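Valine-pyruvate aminotransferase (Salmonella typhimurium, PDB 3G7Q) catalyses the pyridoxal 5'-phosphate-dependent transfer of an amino group from valine to pyruvate, giving alanine and 3-methyl-2-oxobutanoate. Local coordinates at residues A[64-67]-A[68-72]; A[85-88]-A[89-93]; A[136-139]-A[140-143]; A[296-299]-A[300-303]; A[379-382]-A[383-386]. One frame throughout, in Å; residues are numbered along the deposited sequence.

Interaction 1. Residues A[64-67]-A[68-72]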
loop_
_atom_site.group_PDB
_atom_site.type_symbol
_atom_site.label_atom_id
_atom_site.label_comp_id
_atom_site.label_asym_id
_atom_site.label_seq_id
_atom_site.Cartn_x
_atom_site.Cartn_y
_atom_site.Cartn_z
ATOM N N ALA A 64 -10.172 -17.408 -6.455
ATOM C CA ALA A 64 -9.136 -16.491 -6.898
ATOM C C ALA A 64 -9.787 -15.302 -7.590
ATOM O O ALA A 64 -9.450 -14.144 -7.316
ATOM C CB ALA A 64 -8.147 -17.177 -7.832
ATOM N N ALA A 65 -10.731 -15.592 -8.480
ATOM C CA ALA A 65 -11.454 -14.539 -9.177
ATOM C C ALA A 65 -12.218 -13.674 -8.177
ATOM O O ALA A 65 -12.233 -12.451 -8.316
ATOM C CB ALA A 65 -12.401 -15.118 -10.240
ATOM N N ASP A 66 -12.838 -14.287 -7.169
ATOM C CA ASP A 66 -13.581 -13.518 -6.158
ATOM C C ASP A 66 -12.653 -12.530 -5.429
ATOM O O ASP A 66 -13.028 -11.392 -5.151
ATOM C CB ASP A 66 -14.210 -14.424 -5.110
ATOM C CG ASP A 66 -15.419 -15.190 -5.599
ATOM O OD1 ASP A 66 -15.974 -14.883 -6.674
ATOM O OD2 ASP A 66 -15.834 -16.116 -4.858
ATOM N N ALA A 67 -11.456 -12.986 -5.143
ATOM C CA ALA A 67 -10.450 -12.197 -4.430
ATOM C C ALA A 67 -10.002 -10.964 -5.236
ATOM O O ALA A 67 -9.779 -9.892 -4.681
ATOM C CB ALA A 67 -9.254 -13.075 -4.121
ATOM N N LEU A 68 -9.878 -11.118 -6.548
ATOM C CA LEU A 68 -9.395 -10.030 -7.389
ATOM C C LEU A 68 -10.494 -9.138 -7.918
ATOM O O LEU A 68 -10.285 -7.933 -8.105
ATOM C CB LEU A 68 -8.578 -10.621 -8.551
ATOM C CG LEU A 68 -7.289 -11.335 -8.143
ATOM C CD1 LEU A 68 -6.807 -12.301 -9.214
ATOM C CD2 LEU A 68 -6.208 -10.326 -7.797
ATOM N N CYS A 69 -11.670 -9.713 -8.173
ATOM C CA CYS A 69 -12.767 -8.984 -8.777
ATOM C C CYS A 69 -13.729 -8.292 -7.816
ATOM O O CYS A 69 -14.638 -7.611 -8.273
ATOM C CB CYS A 69 -13.547 -9.907 -9.713
ATOM S SG CYS A 69 -12.457 -10.541 -11.051
ATOM N N ASN A 70 -13.511 -8.471 -6.515
ATOM C CA ASN A 70 -14.315 -7.823 -5.466
ATOM C C ASN A 70 -13.441 -6.998 -4.540
ATOM O O ASN A 70 -12.357 -7.440 -4.158
ATOM C CB ASN A 70 -15.062 -8.868 -4.685
ATOM C CG ASN A 70 -16.119 -9.532 -5.516
ATOM O OD1 ASN A 70 -16.038 -10.716 -5.831
ATOM N ND2 ASN A 70 -17.115 -8.757 -5.901
ATOM N N TYR A 71 -13.898 -5.791 -4.193
ATOM C CA TYR A 71 -13.117 -4.906 -3.308
ATOM C C TYR A 71 -12.940 -5.563 -1.943
ATOM O O TYR A 71 -11.852 -5.496 -1.355
ATOM C CB TYR A 71 -13.767 -3.523 -3.150
ATOM C CG TYR A 71 -12.953 -2.565 -2.291
ATOM N N ASP A 72 -14.007 -6.196 -1.457
ATOM C CA ASP A 72 -13.969 -6.930 -0.189
ATOM C C ASP A 72 -14.832 -8.194 -0.353
ATOM O O ASP A 72 -15.978 -8.255 0.096
ATOM C CB ASP A 72 -14.435 -6.025 0.960
ATOM C CG ASP A 72 -14.344 -6.699 2.330
ATOM O OD1 ASP A 72 -13.597 -7.697 2.477
ATOM O OD2 ASP A 72 -15.033 -6.218 3.260
#
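Cys69 and Ala65 make the tight part of this closing helical turn: Cys69 N gives its hydrogen to Ala65 O at 2.8 Å, with an N-H...O angle of 154°. The same carbonyl has Cys69 CB and SG close by, SG at 3.3 Å from Ala65 O, and it also takes a weak bond from Leu68 N. Leu68 N chiefly serves the carbonyl one residue earlier, Ala64 O, at 3.2 Å. Because CG of Leu68 stands beside its own backbone N (chi1 -65°), the branch point is laid against that carbonyl, with Leu68 CG 3.6 Å from Ala64 O. Ala64 and Ala67 turn their methyl groups to Met285 of helix 285-295, while Leu68 packs on Leu55 of the second subunit. The turn is therefore pinched between a helix of its own chain and the dimer partner. Things are looser at Asp66 and Asn70, both partly open to solvent, where Asn70 N reaches Asp66 O only through a weak bond of 3.3 Å. Bonding across the turn is thus almost entirely backbone N-H to C=O, which leaves the apolar side chains of Ala64, Ala67 and Leu68 to pack against Met285 and the second subunit.

Interaction 2. Residues A[85-88]-A[89-93]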
loop_
_atom_site.group_PDB
_atom_site.type_symbol
_atom_site.label_atom_id
_atom_site.label_comp_id
_atom_site.label_asym_id
_atom_site.label_seq_id
_atom_site.Cartn_x
_atom_site.Cartn_y
_atom_site.Cartn_z
ATOM N N ALA A 85 -8.915 -13.804 14.091
ATOM C CA ALA A 85 -9.400 -13.707 15.463
ATOM C C ALA A 85 -9.628 -15.112 16.035
ATOM O O ALA A 85 -9.115 -15.433 17.116
ATOM C CB ALA A 85 -10.680 -12.849 15.558
ATOM N N VAL A 86 -10.381 -15.942 15.307
ATOM C CA VAL A 86 -10.649 -17.314 15.756
ATOM C C VAL A 86 -9.348 -18.099 15.919
ATOM O O VAL A 86 -9.166 -18.787 16.925
ATOM C CB VAL A 86 -11.638 -18.047 14.807
ATOM C CG1 VAL A 86 -11.775 -19.497 15.185
ATOM C CG2 VAL A 86 -13.012 -17.372 14.854
ATOM N N LEU A 87 -8.424 -17.953 14.974
ATOM C CA LEU A 87 -7.142 -18.638 15.055
ATOM C C LEU A 87 -6.379 -18.296 16.328
ATOM O O LEU A 87 -5.880 -19.210 17.038
ATOM C CB LEU A 87 -6.253 -18.266 13.869
ATOM C CG LEU A 87 -4.833 -18.831 13.831
ATOM C CD1 LEU A 87 -4.902 -20.336 13.627
ATOM C CD2 LEU A 87 -4.000 -18.160 12.733
ATOM N N LEU A 88 -6.261 -17.001 16.612
ATOM C CA LEU A 88 -5.478 -16.560 17.781
ATOM C C LEU A 88 -6.182 -16.886 19.091
ATOM O O LEU A 88 -5.529 -17.285 20.077
ATOM C CB LEU A 88 -5.128 -15.072 17.678
ATOM C CG LEU A 88 -4.184 -14.697 16.523
ATOM C CD1 LEU A 88 -4.057 -13.170 16.443
ATOM C CD2 LEU A 88 -2.783 -15.376 16.594
ATOM N N ARG A 89 -7.497 -16.745 19.102
ATOM C CA ARG A 89 -8.291 -17.136 20.255
ATOM C C ARG A 89 -8.132 -18.627 20.578
ATOM O O ARG A 89 -7.856 -18.994 21.733
ATOM C CB ARG A 89 -9.770 -16.871 20.016
ATOM C CG ARG A 89 -10.174 -15.418 19.986
ATOM C CD ARG A 89 -11.597 -15.255 19.487
ATOM N NE ARG A 89 -12.573 -15.557 20.501
ATOM C CZ ARG A 89 -12.892 -14.744 21.510
ATOM N NH1 ARG A 89 -12.273 -13.575 21.681
ATOM N NH2 ARG A 89 -13.813 -15.118 22.393
ATOM N N GLU A 90 -8.278 -19.493 19.578
ATOM C CA GLU A 90 -8.264 -20.945 19.844
ATOM C C GLU A 90 -6.895 -21.583 19.968
ATOM O O GLU A 90 -6.764 -22.597 20.653
ATOM C CB GLU A 90 -9.098 -21.708 18.796
ATOM C CG GLU A 90 -10.601 -21.510 18.951
ATOM C CD GLU A 90 -11.125 -21.965 20.312
ATOM O OE1 GLU A 90 -10.847 -23.121 20.730
ATOM O OE2 GLU A 90 -11.821 -21.153 20.962
ATOM N N THR A 91 -5.882 -21.012 19.334
ATOM C CA THR A 91 -4.542 -21.594 19.393
ATOM C C THR A 91 -3.718 -21.086 20.577
ATOM O O THR A 91 -2.950 -21.852 21.159
ATOM C CB THR A 91 -3.762 -21.376 18.071
ATOM O OG1 THR A 91 -3.497 -19.993 17.866
ATOM C CG2 THR A 91 -4.550 -21.924 16.870
ATOM N N LEU A 92 -3.889 -19.813 20.942
ATOM C CA LEU A 92 -3.068 -19.210 22.005
ATOM C C LEU A 92 -3.835 -18.729 23.240
ATOM O O LEU A 92 -3.224 -18.391 24.252
ATOM C CB LEU A 92 -2.255 -18.059 21.418
ATOM C CG LEU A 92 -1.214 -18.428 20.364
ATOM C CD1 LEU A 92 -0.645 -17.169 19.656
ATOM C CD2 LEU A 92 -0.077 -19.263 20.950
ATOM N N GLY A 93 -5.154 -18.703 23.167
ATOM C CA GLY A 93 -5.971 -18.202 24.256
ATOM C C GLY A 93 -5.963 -16.681 24.375
ATOM O O GLY A 93 -6.237 -16.147 25.448
#
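Leu87 and Thr91 meet one helical turn apart, through both polar and apolar atoms. The polar tie is a double one: Leu87 O accepts from Thr91 OG1 at 2.6 Å and from Thr91 N at 2.9 Å, the two donors arriving from opposite faces of the carbonyl plane. The hydroxyl gets there because it sits between the backbone N and the carbonyl carbon of its own residue (chi1 66°), folded back over the preceding turn. Regular backbone bonds flank this pair, from Arg89 N to Ala85 O, from Glu90 N to Val86 O, and from Leu92 N to Leu88 O at 3.1 Å. Among apolar contacts, the Thr91 and Leu87 side chains cross at an angle, with Thr91 CG2 3.6 Å from Leu87 CD1, and the two carry on together as a surface against Leu300 of helix 299-325. Leu88 and Leu92 run side by side in the same direction, CD2 of Leu88 lying 4.1 Å from CD1 of Leu92. Charge comes in through Arg89: its aliphatic part lies along Ala85 O, CG at 3.1 Å, while NH1 bonds to Ile96 O and forms a salt bridge with Glu97. Gly93, with a positive phi of 75°, breaks the helical path, the familiar glycine-terminated carboxyl end of an alpha-helix.

Interaction 3. Residues A[136-139]-A[140-143]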
loop_
_atom_site.group_PDB
_atom_site.type_symbol
_atom_site.label_atom_id
_atom_site.label_comp_id
_atom_site.label_asym_id
_atom_site.label_seq_id
_atom_site.Cartn_x
_atom_site.Cartn_y
_atom_site.Cartn_z
ATOM N N PRO A 136 20.609 -3.219 17.386
ATOM C CA PRO A 136 20.081 -2.777 16.103
ATOM C C PRO A 136 18.712 -3.354 15.729
ATOM O O PRO A 136 18.367 -4.481 16.106
ATOM C CB PRO A 136 21.142 -3.266 15.108
ATOM C CG PRO A 136 21.661 -4.481 15.737
ATOM C CD PRO A 136 21.598 -4.295 17.216
ATOM N N GLU A 137 17.961 -2.554 14.988
ATOM C CA GLU A 137 16.638 -2.886 14.491
ATOM C C GLU A 137 16.598 -2.533 13.019
ATOM O O GLU A 137 17.330 -1.655 12.566
ATOM C CB GLU A 137 15.571 -2.074 15.230
ATOM C CG GLU A 137 15.199 -2.596 16.604
ATOM C CD GLU A 137 14.368 -3.885 16.556
ATOM O OE1 GLU A 137 13.998 -4.329 15.453
ATOM O OE2 GLU A 137 14.102 -4.455 17.629
ATOM N N TYR A 138 15.770 -3.235 12.265
ATOM C CA TYR A 138 15.597 -2.952 10.850
ATOM C C TYR A 138 14.699 -1.749 10.555
ATOM O O TYR A 138 15.037 -0.929 9.711
ATOM C CB TYR A 138 15.043 -4.186 10.134
ATOM C CG TYR A 138 14.523 -3.872 8.753
ATOM C CD1 TYR A 138 15.401 -3.630 7.713
ATOM C CD2 TYR A 138 13.160 -3.804 8.495
ATOM C CE1 TYR A 138 14.946 -3.327 6.437
ATOM C CE2 TYR A 138 12.688 -3.491 7.215
ATOM C CZ TYR A 138 13.593 -3.255 6.191
ATOM O OH TYR A 138 13.176 -2.933 4.910
ATOM N N ILE A 139 13.563 -1.613 11.215
ATOM C CA ILE A 139 12.676 -0.479 10.828
ATOM C C ILE A 139 13.392 0.896 10.874
ATOM O O ILE A 139 13.139 1.778 10.027
ATOM C CB ILE A 139 11.321 -0.481 11.609
ATOM C CG1 ILE A 139 10.340 0.514 10.956
ATOM C CG2 ILE A 139 11.538 -0.219 13.094
ATOM C CD1 ILE A 139 10.038 0.212 9.466
ATOM N N GLY A 140 14.302 1.067 11.834
ATOM C CA GLY A 140 15.143 2.269 11.881
ATOM C C GLY A 140 15.950 2.399 10.586
ATOM O O GLY A 140 16.047 3.491 10.011
ATOM N N TYR A 141 16.531 1.286 10.127
ATOM C CA TYR A 141 17.258 1.255 8.846
ATOM C C TYR A 141 16.347 1.531 7.646
ATOM O O TYR A 141 16.678 2.353 6.800
ATOM C CB TYR A 141 17.966 -0.093 8.672
ATOM C CG TYR A 141 18.412 -0.487 7.268
ATOM C CD1 TYR A 141 19.540 0.052 6.695
ATOM C CD2 TYR A 141 17.743 -1.476 6.565
ATOM C CE1 TYR A 141 19.968 -0.339 5.422
ATOM C CE2 TYR A 141 18.161 -1.898 5.298
ATOM C CZ TYR A 141 19.271 -1.324 4.731
ATOM O OH TYR A 141 19.684 -1.726 3.475
ATOM N N ALA A 142 15.203 0.849 7.588
ATOM C CA ALA A 142 14.263 0.985 6.471
ATOM C C ALA A 142 13.741 2.420 6.299
ATOM O O ALA A 142 13.666 2.931 5.176
ATOM C CB ALA A 142 13.098 0.016 6.646
ATOM N N ASP A 143 13.403 3.065 7.412
ATOM C CA ASP A 143 12.855 4.421 7.396
ATOM C C ASP A 143 13.900 5.482 7.741
ATOM O O ASP A 143 14.971 5.525 7.131
ATOM C CB ASP A 143 11.688 4.503 8.368
ATOM C CG ASP A 143 10.521 3.626 7.949
ATOM O OD1 ASP A 143 10.697 2.740 7.085
ATOM O OD2 ASP A 143 9.416 3.828 8.490
#
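Ile139 reaches forward along its short helix to Asp143, and Tyr138, one residue before it, reaches Tyr141 and Ala142; these two side chains carry most of the contact. In Ile139 the CG1 branch lies opposite the backbone N (chi1 -168°), and a further bend at CG1 turns CD1 over to the carboxylate, where it lies 3.5 Å from Asp143 OD1. That oxygen has a polar partner elsewhere, a weak hydrogen bond from Gln108. Ile139 CD1 also brushes Ala142 CB at 4.2 Å, and the same side chain is packed from outside by Phe115 and Phe132.

Tyr138 sends its ring forward along the helix. Ala142 CB lies over one face, toward the hydroxyl end, at 3.3 Å from Tyr138 CZ, so the fit there is close. The flank of the ring formed by CD1 and CE1 comes to the edge of the Tyr141 ring, with Tyr138 CE1 3.4 Å from Tyr141 CD2. The two aromatic groups meet rim to rim, their planes inclined at 54° and their centroids 5.7 Å apart, and neither covers a face of the other. Tyr141 instead stacks on Phe373. Beneath the side chains, Ala142 N bonds to Tyr138 O at 2.8 Å and Asp143 N to Ile139 O at 2.9 Å, holding the turn that brings these groups together.

Helix 138-142 follows strand 129-132 of the mixed seven-stranded sheet, beyond the cis peptide at Pro136. Tyr138 packs on Asn191, and as in other class I aminotransferases the aromatic residue at the start of this helix probably borders the pyridoxal phosphate pocket.

Interaction 4. Residues A[296-299]-A[300-303]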
loop_
_atom_site.group_PDB
_atom_site.type_symbol
_atom_site.label_atom_id
_atom_site.label_comp_id
_atom_site.label_asym_id
_atom_site.label_seq_id
_atom_site.Cartn_x
_atom_site.Cartn_y
_atom_site.Cartn_z
ATOM N N ARG A 296 -8.126 -24.774 6.192
ATOM C CA ARG A 296 -7.579 -26.103 5.980
ATOM C C ARG A 296 -6.645 -26.568 7.103
ATOM O O ARG A 296 -6.113 -27.677 7.028
ATOM C CB ARG A 296 -6.821 -26.143 4.661
ATOM C CG ARG A 296 -7.672 -25.842 3.451
ATOM C CD ARG A 296 -6.848 -25.846 2.202
ATOM N NE ARG A 296 -7.712 -25.546 1.057
ATOM C CZ ARG A 296 -7.455 -25.897 -0.202
ATOM N NH1 ARG A 296 -6.378 -26.616 -0.523
ATOM N NH2 ARG A 296 -8.314 -25.559 -1.152
ATOM N N ASN A 297 -6.464 -25.735 8.124
ATOM C CA ASN A 297 -5.589 -26.031 9.258
ATOM C C ASN A 297 -4.157 -26.311 8.783
ATOM O O ASN A 297 -3.492 -27.217 9.283
ATOM C CB ASN A 297 -6.144 -27.193 10.096
ATOM C CG ASN A 297 -5.534 -27.260 11.486
ATOM O OD1 ASN A 297 -5.403 -26.243 12.175
ATOM N ND2 ASN A 297 -5.170 -28.463 11.912
ATOM N N ASP A 298 -3.699 -25.522 7.810
ATOM C CA ASP A 298 -2.361 -25.660 7.250
ATOM C C ASP A 298 -1.389 -24.574 7.694
ATOM O O ASP A 298 -0.180 -24.773 7.594
ATOM C CB ASP A 298 -2.421 -25.591 5.726
ATOM C CG ASP A 298 -3.077 -26.798 5.109
ATOM O OD1 ASP A 298 -3.030 -27.878 5.727
ATOM O OD2 ASP A 298 -3.606 -26.648 3.983
ATOM N N LEU A 299 -1.883 -23.436 8.166
ATOM C CA LEU A 299 -0.984 -22.297 8.408
ATOM C C LEU A 299 0.051 -22.583 9.508
ATOM O O LEU A 299 1.260 -22.434 9.301
ATOM C CB LEU A 299 -1.813 -21.037 8.688
ATOM C CG LEU A 299 -1.065 -19.723 8.904
ATOM C CD1 LEU A 299 -0.186 -19.401 7.695
ATOM C CD2 LEU A 299 -2.082 -18.593 9.231
ATOM N N LEU A 300 -0.418 -23.021 10.670
ATOM C CA LEU A 300 0.496 -23.366 11.746
ATOM C C LEU A 300 1.327 -24.609 11.419
ATOM O O LEU A 300 2.531 -24.653 11.698
ATOM C CB LEU A 300 -0.284 -23.551 13.076
ATOM C CG LEU A 300 -0.617 -22.258 13.853
ATOM C CD1 LEU A 300 -1.192 -21.180 12.969
ATOM C CD2 LEU A 300 -1.549 -22.518 15.057
ATOM N N ARG A 301 0.699 -25.631 10.820
ATOM C CA ARG A 301 1.404 -26.868 10.481
ATOM C C ARG A 301 2.610 -26.623 9.567
ATOM O O ARG A 301 3.713 -27.180 9.757
ATOM C CB ARG A 301 0.436 -27.832 9.766
ATOM C CG ARG A 301 1.063 -29.150 9.300
ATOM C CD ARG A 301 0.039 -30.091 8.639
ATOM N NE ARG A 301 -0.468 -29.586 7.366
ATOM C CZ ARG A 301 0.176 -29.701 6.202
ATOM N NH1 ARG A 301 1.362 -30.287 6.129
ATOM N NH2 ARG A 301 -0.362 -29.224 5.092
ATOM N N LEU A 302 2.386 -25.816 8.550
ATOM C CA LEU A 302 3.440 -25.552 7.570
ATOM C C LEU A 302 4.551 -24.740 8.214
ATOM O O LEU A 302 5.732 -25.016 7.985
ATOM C CB LEU A 302 2.873 -24.848 6.352
ATOM C CG LEU A 302 1.991 -25.710 5.443
ATOM C CD1 LEU A 302 1.394 -24.800 4.350
ATOM C CD2 LEU A 302 2.754 -26.924 4.864
ATOM N N SER A 303 4.175 -23.768 9.044
ATOM C CA SER A 303 5.182 -22.986 9.760
ATOM C C SER A 303 6.060 -23.875 10.623
ATOM O O SER A 303 7.298 -23.788 10.608
ATOM C CB SER A 303 4.491 -21.921 10.625
ATOM O OG SER A 303 3.775 -20.971 9.814
HETATM O O HOH W 1 -2.188 -25.947 11.235
HETATM O O HOH W 2 -3.372 -29.717 8.035
#
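Asp298 and Arg301 lie alongside each other and point the same way, yet their flat ends are almost perpendicular, with carboxylate and guanidinium planes 84° apart. Asp298 OD1 sits at the edge of the guanidinium, in its plane, and accepts a salt-bridging hydrogen bond from Arg301 NH2 at 3.1 Å and a weak one from NE at 3.5 Å. Seen from the aspartate, NH2 comes from 71° above the carboxylate plane. The arginine chain starts out extended and bends at chi3 (67°), which swings its end back to the acid. Water 2 joins the pair, accepting from Arg301 NE at 3.0 Å and donating to both Asp298 OD1 and Asn297 O. The other carboxylate oxygen, OD2, bonds to Tyr50 of helix 45-61, so the buried acid is gripped through both of its oxygens. Leu302 CG lies 4.2 Å above the guanidinium plane, displaced toward its rim.

One turn along, Ser303 turns its hydroxyl back onto Leu299 O at 3.0 Å. Ser303 N takes the same carbonyl from the opposite face of its plane, so one acceptor serves two donors. Leu302 N bonds to Asp298 O, and water 1 links Arg301 N, at 2.9 Å, weakly to Asn297 O.

This is a tight junction between two helices: a Schellman motif with positive phi at Asn297 ends helix 285-295, and the first turn of helix 299-325 follows directly.

Interaction 5. Residues A[379-382]-A[383-386]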
loop_
_atom_site.group_PDB
_atom_site.type_symbol
_atom_site.label_atom_id
_atom_site.label_comp_id
_atom_site.label_asym_id
_atom_site.label_seq_id
_atom_site.Cartn_x
_atom_site.Cartn_y
_atom_site.Cartn_z
ATOM N N LYS A 379 25.042 8.252 21.745
ATOM C CA LYS A 379 26.467 8.461 21.575
ATOM C C LYS A 379 27.002 7.594 20.442
ATOM O O LYS A 379 26.515 6.491 20.219
ATOM C CB LYS A 379 27.210 8.121 22.870
ATOM C CG LYS A 379 26.909 9.071 24.014
ATOM N N PRO A 380 28.001 8.094 19.704
ATOM C CA PRO A 380 28.579 7.263 18.645
ATOM C C PRO A 380 29.210 6.022 19.248
ATOM O O PRO A 380 29.634 6.062 20.406
ATOM C CB PRO A 380 29.656 8.184 18.045
ATOM C CG PRO A 380 29.227 9.524 18.367
ATOM C CD PRO A 380 28.626 9.424 19.729
ATOM N N TRP A 381 29.323 4.952 18.471
ATOM C CA TRP A 381 29.826 3.677 18.960
ATOM C C TRP A 381 30.595 2.984 17.846
ATOM O O TRP A 381 29.995 2.630 16.830
ATOM C CB TRP A 381 28.635 2.835 19.394
ATOM C CG TRP A 381 28.932 1.595 20.139
ATOM C CD1 TRP A 381 29.986 1.360 20.952
ATOM C CD2 TRP A 381 28.074 0.451 20.244
ATOM N NE1 TRP A 381 29.872 0.111 21.517
ATOM C CE2 TRP A 381 28.695 -0.455 21.120
ATOM C CE3 TRP A 381 26.846 0.101 19.654
ATOM C CZ2 TRP A 381 28.142 -1.712 21.428
ATOM C CZ3 TRP A 381 26.280 -1.147 19.965
ATOM C CH2 TRP A 381 26.929 -2.028 20.852
ATOM N N PRO A 382 31.931 2.859 17.989
ATOM C CA PRO A 382 32.724 2.247 16.914
ATOM C C PRO A 382 32.224 0.873 16.483
ATOM O O PRO A 382 32.315 0.490 15.306
ATOM C CB PRO A 382 34.130 2.171 17.533
ATOM C CG PRO A 382 34.183 3.340 18.464
ATOM C CD PRO A 382 32.797 3.342 19.086
ATOM N N HIS A 383 31.700 0.130 17.438
ATOM C CA HIS A 383 31.081 -1.163 17.147
ATOM C C HIS A 383 30.158 -1.175 15.934
ATOM O O HIS A 383 30.155 -2.143 15.166
ATOM C CB HIS A 383 30.274 -1.592 18.369
ATOM C CG HIS A 383 29.563 -2.904 18.205
ATOM N ND1 HIS A 383 30.185 -4.112 18.421
ATOM C CD2 HIS A 383 28.265 -3.191 17.933
ATOM C CE1 HIS A 383 29.308 -5.089 18.242
ATOM N NE2 HIS A 383 28.136 -4.558 17.947
ATOM N N THR A 384 29.380 -0.118 15.729
ATOM C CA THR A 384 28.440 -0.081 14.603
ATOM C C THR A 384 29.157 -0.155 13.261
ATOM O O THR A 384 28.566 -0.552 12.269
ATOM C CB THR A 384 27.526 1.151 14.628
ATOM O OG1 THR A 384 28.252 2.349 14.317
ATOM C CG2 THR A 384 26.842 1.277 16.011
ATOM N N HIS A 385 30.435 0.213 13.246
ATOM C CA HIS A 385 31.237 0.165 12.023
ATOM C C HIS A 385 32.041 -1.124 11.878
ATOM O O HIS A 385 32.939 -1.209 11.035
ATOM C CB HIS A 385 32.163 1.388 12.005
ATOM C CG HIS A 385 31.411 2.663 11.905
ATOM N ND1 HIS A 385 30.853 3.073 10.714
ATOM C CD2 HIS A 385 31.051 3.578 12.833
ATOM C CE1 HIS A 385 30.216 4.214 10.904
ATOM N NE2 HIS A 385 30.314 4.542 12.183
ATOM N N GLN A 386 31.728 -2.134 12.680
ATOM C CA GLN A 386 32.437 -3.399 12.626
ATOM C C GLN A 386 31.504 -4.562 12.289
ATOM O O GLN A 386 31.939 -5.699 12.310
ATOM C CB GLN A 386 33.107 -3.668 13.974
ATOM C CG GLN A 386 34.125 -2.620 14.336
ATOM C CD GLN A 386 34.725 -2.767 15.724
ATOM O OE1 GLN A 386 34.503 -3.745 16.457
ATOM N NE2 GLN A 386 35.504 -1.766 16.096
#
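Trp381 and His383 are joined chiefly through their aromatic groups. The two side chains run side by side and point the same way, and the imidazole forms an offset stack with the six-membered ring of the indole, centroids 4.3 Å apart and planes inclined at 29°. The closest approach of the two rings is His383 CD2 to Trp381 CH2, 3.4 Å. A CH-pi contact sits next to the stack: His383 CB lies over the five-membered ring of Trp381, 3.5 Å from its centroid, so the histidine follows the indole along its length. With CG of both residues placed away from the backbone N (Trp381 chi1 -170°, His383 chi1 179°), the rings emerge on the same side of the turn.

Among apolar contacts, the Thr384 side chain lies aslant the indole, its CG2 3.8 Å from Trp381 CE3.

Backbone hydrogen bonds set the turn. Thr384 N bonds to Trp381 O at 3.0 Å and His385 N to Pro382 O at 2.8 Å, and Gln386 N continues the i to i+3 pattern to His383 O.

The polar ends of the side chains are held by residues elsewhere: His383 NE2 by Tyr168, Thr384 OG1 by His371, His385 ND1 by Glu354 and Gln386 OE1 by Trp345. Arg155 adds a cation-pi contact to Trp381.

The arrangement is a 3-10 turn that has Pro382 in its first turn and delivers the chain into strand 387-391 of the mixed six-stranded sheet.

How the interactions relate
Along the chain the five contacts come one after another, without overlap, yet in space they gather unevenly. Interactions 2 and 4, with centres 14 Å apart, touch directly: Leu87 and Thr91 of helix 77-92 pack on Leu299 and Leu300 at the start of helix 299-325. Interaction 1 lies about 10 Å from interaction 4 at the nearest atoms. Interactions 3 and 5 have centres 16 Å apart and do not touch, but Phe374 is packed by residues of both. Interactions 1 and 5, 49 Å apart between centres, lie on opposite sides of the chain's centre. The touching pair thus joins two helices, interaction 1 meets the second subunit, and interactions 3 and 5 adjoin strands of the seven-stranded and six-stranded sheets.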